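Side-chain contacts in telomerase reverse transcriptase (Candida tropicalis MYA-3404, PDB 6ZD1), which probably lengthens chromosome ends by copying a template carried in the telomerase RNA into telomeric DNA repeats: residues D152-I155 / R156-L159; E161-I164 / N165-I169. One frame throughout, in Å; residues are numbered along the deposited sequence.

How the contacts relate
Contact 1 comes first along the chain, just after the unmodelled residues 140-150, where a loop following helix 126-129 winds into helix 158-179. Its two segments are continuous and close no long loop. Contact 2 begins two residues after contact 1 ends, farther along the same helix, with the centres about 15 Å apart. The two therefore stand in series, neither nested nor crossed. Both belong to the telomerase RNA-binding domain. Contact 1 is a surface turn tied back to the loop at Ile133 and Lys134, whereas contact 2 is buried, its side chains reaching helices 36-50, 104-117 and 126-129.

Contact 1 of 2, residues D152-I155 / R156-L159; sequences DFQI and RKRL
Phe153 and Lys157 meet four residues apart on the irregular helical turn that leads into helix 158-179, at the surface of the telomerase RNA-binding domain. Residues 153-155 already have helical backbone angles but lack regular helix bonding. Arg156 N donates to Asp152 O over 3.1 Å, followed by a weak bond from Lys157 N to Gln154 O at 2.8 Å, three residues apart. The first torsion of Lys157 lies away from the usual staggered values (chi1 -113°), and beyond CG the chain is extended, which carries its CE to 3.4 Å from Phe153 CE1. The methylene approaches the ring obliquely. Gln154 runs alongside the same lysine, pointing the same way. Its chain folds at the second torsion and brings the amide beside the lysine chain, with NE2 3.6 Å from Lys157 CD. NE2 and NZ are both donors and do not bond: Lys157 NZ donates instead to Ile133 O, and Gln154 OE1 accepts from Lys134 NZ. These bonds clip the turn to the preceding loop, where Phe153 also meets the ring of Phe138. Asp152 and Arg156 cross at about a right angle, and the touch is made by the stem of the arginine: Asp152 OD1 is 3.3 Å from Arg156 CG. The carboxylate and guanidinium planes stand 68° apart, and OD1 lies well out of the guanidinium plane, so their attraction is probably only a loose electrostatic one. Ile155 and Arg158 lie side by side. A bend at the third torsion of Arg158 (chi3 -62°) turns the guanidinium back along the turn, so that Ile155 O sits over the rim of one face and Arg158 NH2 comes to 3.4 Å from Ile155 CG2.

Contact 2 of 2, residues E161-I164 / N165-I169; sequences EGYI and NWVFI
Val167 lays its CG2 methyl over one face of the Tyr163 ring, one helical turn back in helix 158-179. This CH-pi contact places CG2 of Val167 3.8 Å from the ring centroid of Tyr163, 16° off the normal and nearest to CZ. The ring stands out from the helix, and Val167 CG2, beside its own backbone N and anti to the carbonyl carbon, points back toward it. Trp166 meets the same ring obliquely, its CZ3 lying 4.1 Å from Tyr163 CE1. Ile164 and Phe168 lie side by side and point the same way: Ile164 CG2 is 3.7 Å from Phe168 CD2, while Ile164 O lies at the edge of the phenyl ring. Four successive i-to-i+4 bonds run from Asn165 N to Phe168 N, among them Val167 N to Tyr163 O at 2.8 Å, and the helix widens to a pi-type turn at 167-169. The Tyr163-Trp166 flank packs on helix 36-50, whereas Phe168 packs on helix 104-117, edge-to-face with Phe115. Methyl against ring and ring against ring, the side-chain contacts are apolar; the buried phenol is satisfied by a bond between Tyr163 OH and Ala98 O, which probably limits how the ring can swing away from Val167.

Contact 1 of 2, residues D152-I155 / R156-L159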
loop_
_atom_site.group_PDB
_atom_site.type_symbol
_atom_site.label_atom_id
_atom_site.label_comp_id
_atom_site.label_asym_id
_atom_site.label_seq_id
_atom_site.Cartn_x
_atom_site.Cartn_y
_atom_site.Cartn_z
ATOM N N ASP A 152 7.463 26.812 34.525
ATOM C CA ASP A 152 7.475 26.589 33.087
ATOM C C ASP A 152 8.572 25.611 32.687
ATOM O O ASP A 152 9.074 25.659 31.564
ATOM C CB ASP A 152 7.633 27.915 32.341
ATOM C CG ASP A 152 6.996 27.896 30.963
ATOM O OD1 ASP A 152 7.547 27.238 30.054
ATOM O OD2 ASP A 152 5.938 28.537 30.791
ATOM N N PHE A 153 8.944 24.698 33.585
ATOM C CA PHE A 153 9.821 23.611 33.168
ATOM C C PHE A 153 9.107 22.649 32.227
ATOM O O PHE A 153 9.774 21.873 31.531
ATOM C CB PHE A 153 10.361 22.864 34.394
ATOM C CG PHE A 153 11.388 21.801 34.068
ATOM C CD1 PHE A 153 11.094 20.457 34.243
ATOM C CD2 PHE A 153 12.644 22.148 33.597
ATOM C CE1 PHE A 153 12.034 19.482 33.951
ATOM C CE2 PHE A 153 13.585 21.174 33.302
ATOM C CZ PHE A 153 13.277 19.840 33.480
ATOM N N GLN A 154 7.773 22.711 32.166
ATOM C CA GLN A 154 7.006 21.793 31.331
ATOM C C GLN A 154 6.899 22.293 29.894
ATOM O O GLN A 154 7.167 21.544 28.948
ATOM C CB GLN A 154 5.616 21.575 31.933
ATOM C CG GLN A 154 5.644 21.337 33.432
ATOM C CD GLN A 154 6.594 20.225 33.832
ATOM O OE1 GLN A 154 7.557 20.449 34.567
ATOM N NE2 GLN A 154 6.324 19.014 33.356
ATOM N N ILE A 155 6.488 23.550 29.705
ATOM C CA ILE A 155 6.466 24.085 28.350
ATOM C C ILE A 155 7.885 24.264 27.819
ATOM O O ILE A 155 8.096 24.272 26.598
ATOM C CB ILE A 155 5.646 25.391 28.317
ATOM C CG1 ILE A 155 4.253 25.148 28.905
ATOM C CG2 ILE A 155 5.514 25.926 26.901
ATOM C CD1 ILE A 155 3.303 26.317 28.755
ATOM N N ARG A 156 8.874 24.367 28.708
ATOM C CA ARG A 156 10.278 24.279 28.333
ATOM C C ARG A 156 10.816 22.853 28.399
ATOM O O ARG A 156 12.027 22.653 28.291
ATOM C CB ARG A 156 11.120 25.217 29.202
ATOM C CG ARG A 156 10.682 26.662 29.055
ATOM C CD ARG A 156 11.827 27.649 29.169
ATOM N NE ARG A 156 11.465 28.912 28.533
ATOM C CZ ARG A 156 12.079 30.069 28.749
ATOM N NH1 ARG A 156 13.092 30.139 29.601
ATOM N NH2 ARG A 156 11.672 31.161 28.117
ATOM N N LYS A 157 9.945 21.868 28.608
ATOM C CA LYS A 157 10.260 20.467 28.357
ATOM C C LYS A 157 9.997 20.080 26.912
ATOM O O LYS A 157 10.263 18.934 26.534
ATOM C CB LYS A 157 9.450 19.553 29.279
ATOM C CG LYS A 157 10.254 18.774 30.309
ATOM C CD LYS A 157 9.343 18.374 31.462
ATOM C CE LYS A 157 9.943 17.285 32.326
ATOM N NZ LYS A 157 9.259 17.216 33.652
ATOM N N ARG A 158 9.440 20.996 26.114
ATOM C CA ARG A 158 9.326 20.789 24.675
ATOM C C ARG A 158 10.656 20.384 24.050
ATOM O O ARG A 158 10.665 19.763 22.981
ATOM C CB ARG A 158 8.787 22.063 24.017
ATOM C CG ARG A 158 8.266 21.886 22.597
ATOM C CD ARG A 158 7.662 23.185 22.077
ATOM N NE ARG A 158 6.512 23.610 22.873
ATOM C CZ ARG A 158 6.062 24.860 22.929
ATOM N NH1 ARG A 158 6.671 25.819 22.244
ATOM N NH2 ARG A 158 5.007 25.156 23.677
ATOM N N LEU A 159 11.781 20.734 24.683
ATOM C CA LEU A 159 13.076 20.252 24.212
ATOM C C LEU A 159 13.207 18.738 24.362
ATOM O O LEU A 159 13.880 18.092 23.552
ATOM C CB LEU A 159 14.209 20.972 24.950
ATOM C CG LEU A 159 14.154 21.082 26.478
ATOM C CD1 LEU A 159 14.747 19.855 27.158
ATOM C CD2 LEU A 159 14.858 22.348 26.951
#

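Contact 2 of 2, residues E161-I164 / N165-I169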
loop_
_atom_site.group_PDB
_atom_site.type_symbol
_atom_site.label_atom_id
_atom_site.label_comp_id
_atom_site.label_asym_id
_atom_site.label_seq_id
_atom_site.Cartn_x
_atom_site.Cartn_y
_atom_site.Cartn_z
ATOM N N GLU A 161 10.879 16.644 23.775
ATOM C CA GLU A 161 10.291 16.175 22.524
ATOM C C GLU A 161 11.314 16.218 21.395
ATOM O O GLU A 161 11.455 15.256 20.631
ATOM C CB GLU A 161 9.063 17.021 22.171
ATOM C CG GLU A 161 7.880 16.883 23.131
ATOM C CD GLU A 161 6.755 17.874 22.836
ATOM O OE1 GLU A 161 7.014 18.897 22.168
ATOM O OE2 GLU A 161 5.610 17.632 23.274
ATOM N N GLY A 162 12.044 17.331 21.276
ATOM C CA GLY A 162 13.076 17.427 20.257
ATOM C C GLY A 162 14.222 16.458 20.469
ATOM O O GLY A 162 14.825 15.985 19.500
ATOM N N TYR A 163 14.531 16.137 21.727
ATOM C CA TYR A 163 15.595 15.179 22.005
ATOM C C TYR A 163 15.159 13.766 21.646
ATOM O O TYR A 163 15.852 13.062 20.900
ATOM C CB TYR A 163 16.004 15.249 23.475
ATOM C CG TYR A 163 16.976 14.164 23.886
ATOM C CD1 TYR A 163 18.304 14.208 23.479
ATOM C CD2 TYR A 163 16.569 13.098 24.686
ATOM C CE1 TYR A 163 19.200 13.220 23.851
ATOM C CE2 TYR A 163 17.461 12.107 25.064
ATOM C CZ TYR A 163 18.776 12.175 24.642
ATOM O OH TYR A 163 19.678 11.199 25.007
ATOM N N ILE A 164 14.008 13.334 22.168
ATOM C CA ILE A 164 13.531 11.987 21.879
ATOM C C ILE A 164 13.293 11.819 20.387
ATOM O O ILE A 164 13.588 10.764 19.810
ATOM C CB ILE A 164 12.261 11.680 22.693
ATOM C CG1 ILE A 164 12.572 11.719 24.190
ATOM C CG2 ILE A 164 11.694 10.327 22.301
ATOM C CD1 ILE A 164 13.700 10.795 24.604
ATOM N N ASN A 165 12.783 12.864 19.732
ATOM C CA ASN A 165 12.602 12.811 18.286
ATOM C C ASN A 165 13.934 12.567 17.585
ATOM O O ASN A 165 14.039 11.700 16.710
ATOM C CB ASN A 165 11.948 14.104 17.795
ATOM C CG ASN A 165 11.468 14.007 16.366
ATOM O OD1 ASN A 165 12.158 14.425 15.438
ATOM N ND2 ASN A 165 10.275 13.454 16.180
ATOM N N TRP A 166 14.975 13.303 17.985
ATOM C CA TRP A 166 16.297 13.087 17.406
ATOM C C TRP A 166 16.840 11.703 17.742
ATOM O O TRP A 166 17.568 11.112 16.937
ATOM C CB TRP A 166 17.265 14.172 17.886
ATOM C CG TRP A 166 18.702 13.913 17.518
ATOM C CD1 TRP A 166 19.298 14.158 16.314
ATOM C CD2 TRP A 166 19.721 13.366 18.367
ATOM N NE1 TRP A 166 20.624 13.797 16.361
ATOM C CE2 TRP A 166 20.908 13.306 17.608
ATOM C CE3 TRP A 166 19.744 12.919 19.691
ATOM C CZ2 TRP A 166 22.105 12.822 18.133
ATOM C CZ3 TRP A 166 20.934 12.437 20.208
ATOM C CH2 TRP A 166 22.098 12.394 19.430
ATOM N N VAL A 167 16.512 11.168 18.920
ATOM C CA VAL A 167 16.963 9.820 19.256
ATOM C C VAL A 167 16.286 8.785 18.362
ATOM O O VAL A 167 16.912 7.804 17.941
ATOM C CB VAL A 167 16.718 9.521 20.747
ATOM C CG1 VAL A 167 16.984 8.054 21.035
ATOM C CG2 VAL A 167 17.603 10.400 21.620
ATOM N N PHE A 168 15.009 8.993 18.039
ATOM C CA PHE A 168 14.267 8.001 17.270
ATOM C C PHE A 168 14.475 8.149 15.765
ATOM O O PHE A 168 14.710 7.151 15.076
ATOM C CB PHE A 168 12.772 8.086 17.601
ATOM C CG PHE A 168 12.352 7.223 18.760
ATOM C CD1 PHE A 168 11.584 6.088 18.553
ATOM C CD2 PHE A 168 12.719 7.547 20.055
ATOM C CE1 PHE A 168 11.191 5.290 19.616
ATOM C CE2 PHE A 168 12.326 6.756 21.123
ATOM C CZ PHE A 168 11.560 5.624 20.902
ATOM N N ILE A 169 14.409 9.373 15.239
ATOM C CA ILE A 169 14.475 9.547 13.789
ATOM C C ILE A 169 15.910 9.613 13.269
ATOM O O ILE A 169 16.160 9.252 12.113
ATOM C CB ILE A 169 13.685 10.791 13.341
ATOM C CG1 ILE A 169 14.499 12.070 13.582
ATOM C CG2 ILE A 169 12.325 10.843 14.034
ATOM C CD1 ILE A 169 13.912 13.318 12.945
#